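Local coordinates for protein acidocalcisomal pyrophosphatase (PDB 5C5V) that probably hydrolyses inorganic diphosphate to phosphate with the help of magnesium ions, as other soluble pyrophosphatases do, at residues G102-P107 against A164-A169. Numbering follows the deposited sequence.
Sequences GEMYTP and AKFEIA. With MG (magnesium ion), chain F; 2PN (imidodiphosphoric acid), chain C.
The side chain of Met104 runs out nearly straight (chi1 -164°, extended beyond CG), which carries its methyl end to the ring of Phe166. Tyr105 has CG anti to the carbonyl carbon (chi1 -56°), and this lays its ring beside the Met104 chain and next to Ala164. Met104 CE lies 3.6 Å from Phe166 CZ, and the two side chains cross at about a right angle. Ala164 CB sits at the edge of the tyrosine ring, in its plane, 3.8 Å from Tyr105 CE1. Phe166 CZ lies obliquely to the Tyr105 ring, 4.3 Å from Tyr105 CE1. Met104 CG rests over the centre of one face of the Tyr105 ring, 3.8 Å above the plane. The contact is small and wholly apolar.

Glu103 to Thr106 form a type II beta turn, which presents Met104 and Tyr105 at its two central positions. Glu103 O accepts from both Thr106 N and Thr106 OG1. The hydroxyl bond is short, at 2.6 Å between Thr106 OG1 and Glu103 O, and lies in the carbonyl plane on a lone pair.

Lys165 and Glu167 flank Phe166 and belong to the diphosphate-analogue site. Glu167 OE2 binds a magnesium ion at 2.2 Å, and the anti lone pair of Glu167 OE2 accepts the hydrogen bond of the salt bridge from Lys165 NZ. Two imidodiphosphate oxygens and three waters complete the coordination of this ion. Lys165 NZ also comes 3.0 Å from the ligand N1.

Strand 166-168 is an outer strand of a three-stranded antiparallel sheet within this chain. Ala164 and Phe166 also touch Gln179 of the neighbouring strand 177-182. The contact sets the loop between strands 94-101 and 110-117 against Phe166 on that outer strand and Ala164 just before it.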
loop_
_atom_site.group_PDB
_atom_site.type_symbol
_atom_site.label_atom_id
_atom_site.label_comp_id
_atom_site.label_asym_id
_atom_site.label_seq_id
_atom_site.Cartn_x
_atom_site.Cartn_y
_atom_site.Cartn_z
ATOM N N GLY A 102 2.524 -31.877 -20.598
ATOM C CA GLY A 102 3.651 -31.266 -21.314
ATOM C C GLY A 102 3.534 -31.551 -22.792
ATOM O O GLY A 102 2.652 -32.331 -23.182
ATOM N N GLU A 103 4.399 -30.957 -23.618
ATOM C CA GLU A 103 5.542 -30.161 -23.166
ATOM C C GLU A 103 5.361 -28.678 -23.511
ATOM O O GLU A 103 4.984 -28.334 -24.632
ATOM C CB GLU A 103 6.836 -30.691 -23.790
ATOM C CG GLU A 103 7.980 -29.702 -23.781
ATOM C CD GLU A 103 9.175 -30.164 -24.614
ATOM O OE1 GLU A 103 9.128 -31.296 -25.157
ATOM O OE2 GLU A 103 10.174 -29.401 -24.708
ATOM N N MET A 104 5.624 -27.806 -22.547
ATOM C CA MET A 104 5.318 -26.389 -22.712
ATOM C C MET A 104 6.003 -25.787 -23.931
ATOM O O MET A 104 7.151 -26.103 -24.222
ATOM C CB MET A 104 5.712 -25.601 -21.466
ATOM C CG MET A 104 5.083 -24.216 -21.408
ATOM S SD MET A 104 5.372 -23.428 -19.812
ATOM C CE MET A 104 4.520 -21.864 -20.015
ATOM N N TYR A 105 5.271 -24.923 -24.629
ATOM C CA TYR A 105 5.741 -24.232 -25.838
ATOM C C TYR A 105 5.737 -25.119 -27.079
ATOM O O TYR A 105 6.181 -24.691 -28.144
ATOM C CB TYR A 105 7.142 -23.657 -25.628
ATOM C CG TYR A 105 7.232 -22.728 -24.446
ATOM C CD1 TYR A 105 6.334 -21.677 -24.295
ATOM C CD2 TYR A 105 8.204 -22.909 -23.471
ATOM C CE1 TYR A 105 6.411 -20.821 -23.210
ATOM C CE2 TYR A 105 8.292 -22.057 -22.380
ATOM C CZ TYR A 105 7.394 -21.020 -22.258
ATOM O OH TYR A 105 7.481 -20.186 -21.176
ATOM N N THR A 106 5.230 -26.338 -26.945
ATOM C CA THR A 106 4.977 -27.186 -28.102
ATOM C C THR A 106 3.474 -27.321 -28.241
ATOM O O THR A 106 2.738 -26.971 -27.323
ATOM C CB THR A 106 5.619 -28.577 -27.981
ATOM O OG1 THR A 106 4.867 -29.379 -27.057
ATOM C CG2 THR A 106 7.049 -28.451 -27.501
ATOM N N PRO A 107 3.009 -27.818 -29.390
ATOM C CA PRO A 107 1.566 -27.887 -29.644
ATOM C C PRO A 107 0.818 -28.859 -28.739
ATOM O O PRO A 107 -0.417 -28.820 -28.705
ATOM C CB PRO A 107 1.492 -28.359 -31.101
ATOM C CG PRO A 107 2.828 -28.023 -31.689
ATOM C CD PRO A 107 3.802 -28.205 -30.568
ATOM N N ALA A 164 4.097 -15.863 -24.785
ATOM C CA ALA A 164 3.468 -17.093 -25.298
ATOM C C ALA A 164 1.962 -16.897 -25.242
ATOM O O ALA A 164 1.420 -16.612 -24.180
ATOM C CB ALA A 164 3.886 -18.315 -24.500
ATOM N N LYS A 165 1.299 -16.993 -26.391
ATOM C CA LYS A 165 -0.119 -16.669 -26.471
ATOM C C LYS A 165 -1.008 -17.875 -26.136
ATOM O O LYS A 165 -1.565 -18.522 -27.020
ATOM C CB LYS A 165 -0.456 -16.121 -27.856
ATOM C CG LYS A 165 -1.455 -14.971 -27.854
ATOM C CD LYS A 165 -2.866 -15.418 -27.539
ATOM C CE LYS A 165 -3.856 -14.256 -27.571
ATOM N NZ LYS A 165 -5.256 -14.679 -27.211
ATOM N N PHE A 166 -1.124 -18.167 -24.847
ATOM C CA PHE A 166 -2.026 -19.199 -24.391
ATOM C C PHE A 166 -3.463 -18.685 -24.469
ATOM O O PHE A 166 -3.692 -17.477 -24.409
ATOM C CB PHE A 166 -1.676 -19.627 -22.977
ATOM C CG PHE A 166 -0.323 -20.258 -22.862
ATOM C CD1 PHE A 166 0.716 -19.598 -22.223
ATOM C CD2 PHE A 166 -0.083 -21.503 -23.406
ATOM C CE1 PHE A 166 1.960 -20.181 -22.117
ATOM C CE2 PHE A 166 1.155 -22.098 -23.298
ATOM C CZ PHE A 166 2.187 -21.435 -22.662
ATOM N N GLU A 167 -4.400 -19.617 -24.632
ATOM C CA GLU A 167 -5.819 -19.353 -24.834
ATOM C C GLU A 167 -6.620 -20.535 -24.293
ATOM O O GLU A 167 -6.194 -21.684 -24.403
ATOM C CB GLU A 167 -6.162 -19.191 -26.319
ATOM C CG GLU A 167 -5.881 -17.837 -26.934
ATOM C CD GLU A 167 -6.351 -17.744 -28.393
ATOM O OE1 GLU A 167 -6.942 -18.731 -28.904
ATOM O OE2 GLU A 167 -6.121 -16.678 -29.031
ATOM N N ILE A 168 -7.787 -20.260 -23.732
ATOM C CA ILE A 168 -8.755 -21.310 -23.486
ATOM C C ILE A 168 -9.135 -21.923 -24.830
ATOM O O ILE A 168 -9.495 -21.192 -25.751
ATOM C CB ILE A 168 -10.006 -20.771 -22.781
ATOM C CG1 ILE A 168 -9.637 -20.255 -21.383
ATOM C CG2 ILE A 168 -11.070 -21.835 -22.735
ATOM C CD1 ILE A 168 -10.801 -19.658 -20.623
ATOM N N ALA A 169 -8.986 -23.238 -24.968
ATOM C CA ALA A 169 -9.324 -23.903 -26.224
ATOM C C ALA A 169 -10.841 -24.116 -26.308
ATOM O O ALA A 169 -11.386 -25.117 -25.817
ATOM C CB ALA A 169 -8.583 -25.221 -26.361
HETATM MG MG MG F . -7.257 -15.386 -30.433
HETATM P P1 2PN C . -6.092 -12.271 -30.308
HETATM O O1 2PN C . -5.995 -13.710 -30.876
HETATM O O2 2PN C . -7.175 -11.502 -31.114
HETATM O O3 2PN C . -4.689 -11.605 -30.366
HETATM N N1 2PN C . -6.494 -12.350 -28.726
HETATM P P2 2PN C . -7.962 -12.802 -28.157
HETATM O O4 2PN C . -8.382 -14.196 -28.749
HETATM O O5 2PN C . -8.957 -11.755 -28.618
HETATM O O6 2PN C . -7.930 -12.882 -26.695
HETATM O O HOH W 1 -8.700 -17.072 -30.351
HETATM O O HOH W 2 -8.402 -14.638 -32.042
HETATM O O HOH W 3 -6.523 -16.251 -32.135
#